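Local coordinates for protein ricin B lectin (Clostridium thermocellum, PDB 3VSF) that acts as an exo-beta-1,3-galactanase, probably trimming galactose units from beta-1,3-galactan, with a family 43 glycoside hydrolase propeller joined to a galactose-binding beta-trefoil module, at residues R185-T193 / E235-Y246. Numbering follows the deposited sequence.
Sequences RDCNVFVDT and EAPCLIKRNGYY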
ATOM      1  N   ARG A 185      -3.010  16.900  13.270  1.00 70.89           N
ATOM      2  CA  ARG A 185      -1.694  16.510  12.773  1.00 70.96           C
ATOM      3  C   ARG A 185      -1.794  15.763  11.445  1.00 69.37           C
ATOM      4  O   ARG A 185      -2.156  16.351  10.426  1.00 68.47           O
ATOM      5  CB  ARG A 185      -0.944  15.678  13.816  1.00 71.44           C
ATOM      6  CG  ARG A 185      -0.582  16.457  15.071  1.00 72.30           C
ATOM      7  CD  ARG A 185       0.592  15.824  15.802  1.00 76.47           C
ATOM      8  NE  ARG A 185       1.125  16.700  16.841  1.00 72.04           N
ATOM      9  CZ  ARG A 185       0.860  16.575  18.136  1.00 72.81           C
ATOM     10  NH1 ARG A 185       0.065  15.602  18.562  1.00 74.50           N
ATOM     11  NH2 ARG A 185       1.390  17.421  19.009  1.00 71.17           N
ATOM     12  N   ASP A 186      -1.467  14.473  11.455  1.00 70.36           N
ATOM     13  CA  ASP A 186      -1.563  13.657  10.248  1.00 67.03           C
ATOM     14  C   ASP A 186      -2.952  13.786   9.638  1.00 64.46           C
ATOM     15  O   ASP A 186      -3.957  13.585  10.319  1.00 65.58           O
ATOM     16  CB  ASP A 186      -1.243  12.193  10.555  1.00 71.31           C
ATOM     17  CG  ASP A 186       0.226  11.967  10.852  1.00 74.01           C
ATOM     18  OD1 ASP A 186       0.901  12.926  11.283  1.00 72.97           O
ATOM     19  OD2 ASP A 186       0.706  10.830  10.655  1.00 69.26           O
ATOM     20  N   CYS A 187      -3.006  14.122   8.353  1.00 63.00           N
ATOM     21  CA  CYS A 187      -4.274  14.435   7.707  1.00 65.10           C
ATOM     22  C   CYS A 187      -4.406  13.829   6.313  1.00 68.36           C
ATOM     23  O   CYS A 187      -3.480  13.196   5.805  1.00 69.62           O
ATOM     24  CB  CYS A 187      -4.450  15.949   7.613  1.00 64.55           C
ATOM     25  SG  CYS A 187      -3.202  16.758   6.587  1.00 67.29           S
ATOM     26  N   ASN A 188      -5.570  14.038   5.703  1.00 67.95           N
ATOM     27  CA  ASN A 188      -5.837  13.580   4.346  1.00 68.00           C
ATOM     28  C   ASN A 188      -7.177  14.122   3.853  1.00 66.98           C
ATOM     29  O   ASN A 188      -8.040  14.478   4.654  1.00 66.46           O
ATOM     30  CB  ASN A 188      -5.825  12.053   4.280  1.00 67.33           C
ATOM     31  CG  ASN A 188      -5.345  11.531   2.940  1.00 69.84           C
ATOM     32  OD1 ASN A 188      -5.515  12.183   1.910  1.00 69.81           O
ATOM     33  ND2 ASN A 188      -4.734  10.352   2.949  1.00 68.14           N
ATOM     34  N   VAL A 189      -7.347  14.187   2.535  1.00 67.36           N
ATOM     35  CA  VAL A 189      -8.572  14.727   1.953  1.00 65.82           C
ATOM     36  C   VAL A 189      -9.347  13.676   1.165  1.00 68.04           C
ATOM     37  O   VAL A 189      -8.778  12.689   0.697  1.00 66.90           O
ATOM     38  CB  VAL A 189      -8.280  15.926   1.033  1.00 67.10           C
ATOM     39  CG1 VAL A 189      -7.631  17.052   1.820  1.00 69.72           C
ATOM     40  CG2 VAL A 189      -7.394  15.501  -0.128  1.00 69.06           C
ATOM     41  N   PHE A 190     -10.649  13.900   1.018  1.00 71.10           N
ATOM     42  CA  PHE A 190     -11.512  12.979   0.289  1.00 70.71           C
ATOM     43  C   PHE A 190     -12.695  13.699  -0.352  1.00 74.40           C
ATOM     44  O   PHE A 190     -13.337  14.542   0.276  1.00 74.55           O
ATOM     45  CB  PHE A 190     -12.015  11.871   1.217  1.00 71.10           C
ATOM     46  CG  PHE A 190     -13.150  11.071   0.645  1.00 72.64           C
ATOM     47  CD1 PHE A 190     -14.452  11.299   1.059  1.00 71.20           C
ATOM     48  CD2 PHE A 190     -12.918  10.093  -0.309  1.00 71.69           C
ATOM     49  CE1 PHE A 190     -15.501  10.565   0.534  1.00 74.73           C
ATOM     50  CE2 PHE A 190     -13.961   9.358  -0.837  1.00 72.74           C
ATOM     51  CZ  PHE A 190     -15.254   9.594  -0.415  1.00 75.51           C
ATOM     52  N   VAL A 191     -12.978  13.358  -1.606  1.00 75.33           N
ATOM     53  CA  VAL A 191     -14.109  13.933  -2.325  1.00 76.15           C
ATOM     54  C   VAL A 191     -15.172  12.867  -2.566  1.00 76.78           C
ATOM     55  O   VAL A 191     -14.930  11.890  -3.274  1.00 76.24           O
ATOM     56  CB  VAL A 191     -13.674  14.518  -3.681  1.00 77.59           C
ATOM     57  CG1 VAL A 191     -14.818  15.300  -4.309  1.00 72.83           C
ATOM     58  CG2 VAL A 191     -12.451  15.403  -3.508  1.00 79.42           C
ATOM     59  N   ASP A 192     -16.347  13.060  -1.976  1.00 74.40           N
ATOM     60  CA  ASP A 192     -17.416  12.071  -2.064  1.00 77.13           C
ATOM     61  C   ASP A 192     -18.152  12.144  -3.402  1.00 79.60           C
ATOM     62  O   ASP A 192     -17.960  13.081  -4.178  1.00 78.16           O
ATOM     63  CB  ASP A 192     -18.399  12.242  -0.903  1.00 76.45           C
ATOM     64  CG  ASP A 192     -19.299  11.035  -0.717  1.00 77.11           C
ATOM     65  OD1 ASP A 192     -18.882   9.917  -1.087  1.00 76.66           O
ATOM     66  OD2 ASP A 192     -20.421  11.204  -0.195  1.00 77.67           O
ATOM     67  N   THR A 193     -18.993  11.147  -3.663  1.00 77.40           N
ATOM     68  CA  THR A 193     -19.743  11.072  -4.913  1.00 77.62           C
ATOM     69  C   THR A 193     -20.689  12.256  -5.079  1.00 80.75           C
ATOM     70  O   THR A 193     -20.854  12.778  -6.181  1.00 80.04           O
ATOM     71  CB  THR A 193     -20.561   9.768  -5.002  1.00 80.70           C
ATOM     72  OG1 THR A 193     -21.519   9.729  -3.936  1.00 83.37           O
ATOM     73  CG2 THR A 193     -19.650   8.554  -4.907  1.00 74.81           C
ATOM     74  N   GLU A 235      -3.013   6.669  12.877  1.00 65.82           N
ATOM     75  CA  GLU A 235      -2.359   7.764  12.167  1.00 64.61           C
ATOM     76  C   GLU A 235      -2.365   7.554  10.655  1.00 65.83           C
ATOM     77  O   GLU A 235      -2.942   6.591  10.155  1.00 70.38           O
ATOM     78  CB  GLU A 235      -0.921   7.932  12.661  1.00 67.78           C
ATOM     79  CG  GLU A 235      -0.795   8.003  14.171  1.00 71.82           C
ATOM     80  CD  GLU A 235      -1.706   9.048  14.779  1.00 72.40           C
ATOM     81  OE1 GLU A 235      -1.763  10.175  14.244  1.00 75.69           O
ATOM     82  OE2 GLU A 235      -2.375   8.739  15.788  1.00 71.51           O
ATOM     83  N   ALA A 236      -1.715   8.470   9.941  1.00 66.64           N
ATOM     84  CA  ALA A 236      -1.613   8.409   8.484  1.00 65.94           C
ATOM     85  C   ALA A 236      -2.876   7.865   7.818  1.00 65.37           C
ATOM     86  O   ALA A 236      -2.813   6.896   7.061  1.00 68.22           O
ATOM     87  CB  ALA A 236      -0.403   7.583   8.076  1.00 62.58           C
ATOM     88  N   PRO A 237      -4.028   8.495   8.088  1.00 63.16           N
ATOM     89  CA  PRO A 237      -5.302   7.990   7.568  1.00 64.80           C
ATOM     90  C   PRO A 237      -5.460   8.219   6.068  1.00 66.18           C
ATOM     91  O   PRO A 237      -4.999   9.231   5.540  1.00 65.92           O
ATOM     92  CB  PRO A 237      -6.336   8.813   8.338  1.00 65.60           C
ATOM     93  CG  PRO A 237      -5.643  10.097   8.619  1.00 67.24           C
ATOM     94  CD  PRO A 237      -4.201   9.740   8.857  1.00 66.07           C
ATOM     95  N   CYS A 238      -6.107   7.272   5.397  1.00 67.67           N
ATOM     96  CA  CYS A 238      -6.421   7.396   3.979  1.00 65.65           C
ATOM     97  C   CYS A 238      -7.892   7.069   3.761  1.00 66.65           C
ATOM     98  O   CYS A 238      -8.342   5.968   4.078  1.00 67.75           O
ATOM     99  CB  CYS A 238      -5.548   6.454   3.147  1.00 61.23           C
ATOM    100  SG  CYS A 238      -3.770   6.765   3.266  1.00 62.96           S
ATOM    101  N   LEU A 239      -8.641   8.026   3.227  1.00 66.80           N
ATOM    102  CA  LEU A 239     -10.073   7.841   3.027  1.00 67.00           C
ATOM    103  C   LEU A 239     -10.416   7.618   1.559  1.00 70.11           C
ATOM    104  O   LEU A 239     -10.105   8.450   0.706  1.00 70.60           O
ATOM    105  CB  LEU A 239     -10.849   9.041   3.575  1.00 66.82           C
ATOM    106  CG  LEU A 239     -12.373   8.916   3.563  1.00 69.97           C
ATOM    107  CD1 LEU A 239     -12.809   7.639   4.267  1.00 69.92           C
ATOM    108  CD2 LEU A 239     -13.018  10.133   4.205  1.00 67.41           C
ATOM    109  N   ILE A 240     -11.056   6.487   1.271  1.00 69.56           N
ATOM    110  CA  ILE A 240     -11.450   6.148  -0.092  1.00 69.27           C
ATOM    111  C   ILE A 240     -12.845   5.529  -0.134  1.00 72.05           C
ATOM    112  O   ILE A 240     -13.424   5.209   0.904  1.00 72.18           O
ATOM    113  CB  ILE A 240     -10.452   5.174  -0.748  1.00 71.33           C
ATOM    114  CG1 ILE A 240     -10.438   3.839   0.000  1.00 71.65           C
ATOM    115  CG2 ILE A 240      -9.058   5.779  -0.793  1.00 69.83           C
ATOM    116  CD1 ILE A 240      -9.466   2.830  -0.573  1.00 67.90           C
ATOM    117  N   LYS A 241     -13.373   5.360  -1.341  1.00 73.79           N
ATOM    118  CA  LYS A 241     -14.693   4.771  -1.534  1.00 76.13           C
ATOM    119  C   LYS A 241     -14.691   3.892  -2.780  1.00 79.11           C
ATOM    120  O   LYS A 241     -13.995   4.187  -3.752  1.00 80.26           O
ATOM    121  CB  LYS A 241     -15.750   5.871  -1.662  1.00 73.95           C
ATOM    122  CG  LYS A 241     -17.180   5.365  -1.768  1.00 75.99           C
ATOM    123  CD  LYS A 241     -18.162   6.524  -1.859  1.00 74.63           C
ATOM    124  CE  LYS A 241     -19.603   6.039  -1.853  1.00 77.87           C
ATOM    125  NZ  LYS A 241     -20.570   7.172  -1.883  1.00 73.20           N
ATOM    126  N   ARG A 242     -15.466   2.812  -2.753  1.00 79.03           N
ATOM    127  CA  ARG A 242     -15.511   1.893  -3.886  1.00 81.61           C
ATOM    128  C   ARG A 242     -16.931   1.679  -4.409  1.00 86.04           C
ATOM    129  O   ARG A 242     -17.315   2.250  -5.429  1.00 91.67           O
ATOM    130  CB  ARG A 242     -14.868   0.552  -3.523  1.00 81.41           C
ATOM    131  CG  ARG A 242     -14.452  -0.277  -4.729  1.00 83.77           C
ATOM    132  CD  ARG A 242     -13.832  -1.600  -4.311  1.00 84.31           C
ATOM    133  NE  ARG A 242     -14.623  -2.738  -4.771  1.00 88.15           N
ATOM    134  CZ  ARG A 242     -14.442  -3.352  -5.936  1.00 90.34           C
ATOM    135  NH1 ARG A 242     -13.492  -2.940  -6.765  1.00 90.17           N
ATOM    136  NH2 ARG A 242     -15.210  -4.380  -6.273  1.00 90.34           N
ATOM    137  N   ASN A 243     -17.704   0.855  -3.709  1.00 82.79           N
ATOM    138  CA  ASN A 243     -19.068   0.547  -4.130  1.00 85.46           C
ATOM    139  C   ASN A 243     -20.084   0.846  -3.038  1.00 85.42           C
ATOM    140  O   ASN A 243     -20.706  -0.065  -2.493  1.00 88.14           O
ATOM    141  CB  ASN A 243     -19.180  -0.918  -4.547  1.00 86.76           C
ATOM    142  CG  ASN A 243     -18.114  -1.322  -5.543  1.00 92.07           C
ATOM    143  OD1 ASN A 243     -17.640  -0.502  -6.327  1.00 92.90           O
ATOM    144  ND2 ASN A 243     -17.728  -2.593  -5.514  1.00 92.53           N
ATOM    145  N   GLY A 244     -20.254   2.125  -2.723  1.00 82.86           N
ATOM    146  CA  GLY A 244     -21.121   2.522  -1.630  1.00 82.44           C
ATOM    147  C   GLY A 244     -20.483   2.151  -0.307  1.00 83.10           C
ATOM    148  O   GLY A 244     -21.122   2.201   0.745  1.00 85.44           O
ATOM    149  N   TYR A 245     -19.209   1.773  -0.369  1.00 79.67           N
ATOM    150  CA  TYR A 245     -18.448   1.411   0.818  1.00 80.16           C
ATOM    151  C   TYR A 245     -17.263   2.348   1.019  1.00 78.23           C
ATOM    152  O   TYR A 245     -16.429   2.509   0.128  1.00 77.40           O
ATOM    153  CB  TYR A 245     -17.949  -0.033   0.717  1.00 80.55           C
ATOM    154  CG  TYR A 245     -18.973  -1.075   1.103  1.00 83.37           C
ATOM    155  CD1 TYR A 245     -19.088  -1.507   2.418  1.00 83.48           C
ATOM    156  CD2 TYR A 245     -19.820  -1.634   0.155  1.00 86.38           C
ATOM    157  CE1 TYR A 245     -20.020  -2.461   2.779  1.00 87.97           C
ATOM    158  CE2 TYR A 245     -20.757  -2.589   0.507  1.00 87.43           C
ATOM    159  CZ  TYR A 245     -20.851  -2.999   1.819  1.00 90.54           C
ATOM    160  OH  TYR A 245     -21.780  -3.949   2.177  1.00 93.33           O
ATOM    161  N   TYR A 246     -17.195   2.967   2.193  1.00 74.84           N
ATOM    162  CA  TYR A 246     -16.066   3.816   2.541  1.00 74.14           C
ATOM    163  C   TYR A 246     -14.995   2.986   3.238  1.00 74.17           C
ATOM    164  O   TYR A 246     -15.305   2.104   4.039  1.00 73.53           O
ATOM    165  CB  TYR A 246     -16.509   4.970   3.443  1.00 73.76           C
ATOM    166  CG  TYR A 246     -17.551   5.877   2.823  1.00 73.44           C
ATOM    167  CD1 TYR A 246     -18.894   5.752   3.155  1.00 75.13           C
ATOM    168  CD2 TYR A 246     -17.190   6.856   1.909  1.00 73.52           C
ATOM    169  CE1 TYR A 246     -19.849   6.579   2.593  1.00 74.24           C
ATOM    170  CE2 TYR A 246     -18.138   7.689   1.341  1.00 75.11           C
ATOM    171  CZ  TYR A 246     -19.465   7.545   1.686  1.00 75.72           C
ATOM    172  OH  TYR A 246     -20.413   8.370   1.123  1.00 74.70           O
TER
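N188 reaches across to P237 with its side-chain amide. N188 ND2 donates to P237 O at 2.8 Å, with an N-H...O angle of 159°. The bond uses a lone pair in the carbonyl plane, and the acceptor lies close to the amide plane of N188. At the other end of the amide, N188 OD1 accepts V189 N at 2.8 Å. These two bonds fix the rotation of the buried amide.

D192 forms a salt bridge with K241, OD1 to NZ at 3.3 Å. The extended K241 chain, with CG anti to the backbone N (chi1 -176°), brings NZ also within 3.2 Å of Y246 OH, to which it donates. D192 OD1 lies at the edge of the Y246 ring. D186 OD2 accepts a weak hydrogen bond from A236 N, but its main partner is R119, through a salt bridge.

Between the polar ends lies the F190 ring. L239 CG sits over one face of the F190 ring in a CH-pi contact, 4.2 Å from its centroid. L239 CD2 packs on F190 CB at 3.6 Å. F190 CZ meets the edge of Y246 at CE2.

Strands 187-191 and 237-241 run nearly parallel, 5° apart. Each is the first strand of a four-stranded antiparallel sheet, as expected for innermost strands of adjacent blades in the family 43 five-bladed propeller. Strand 197-203 pairs with 187-191, and 246-251 with 237-241. Strand 116-124 meets both segments through K121 and R119.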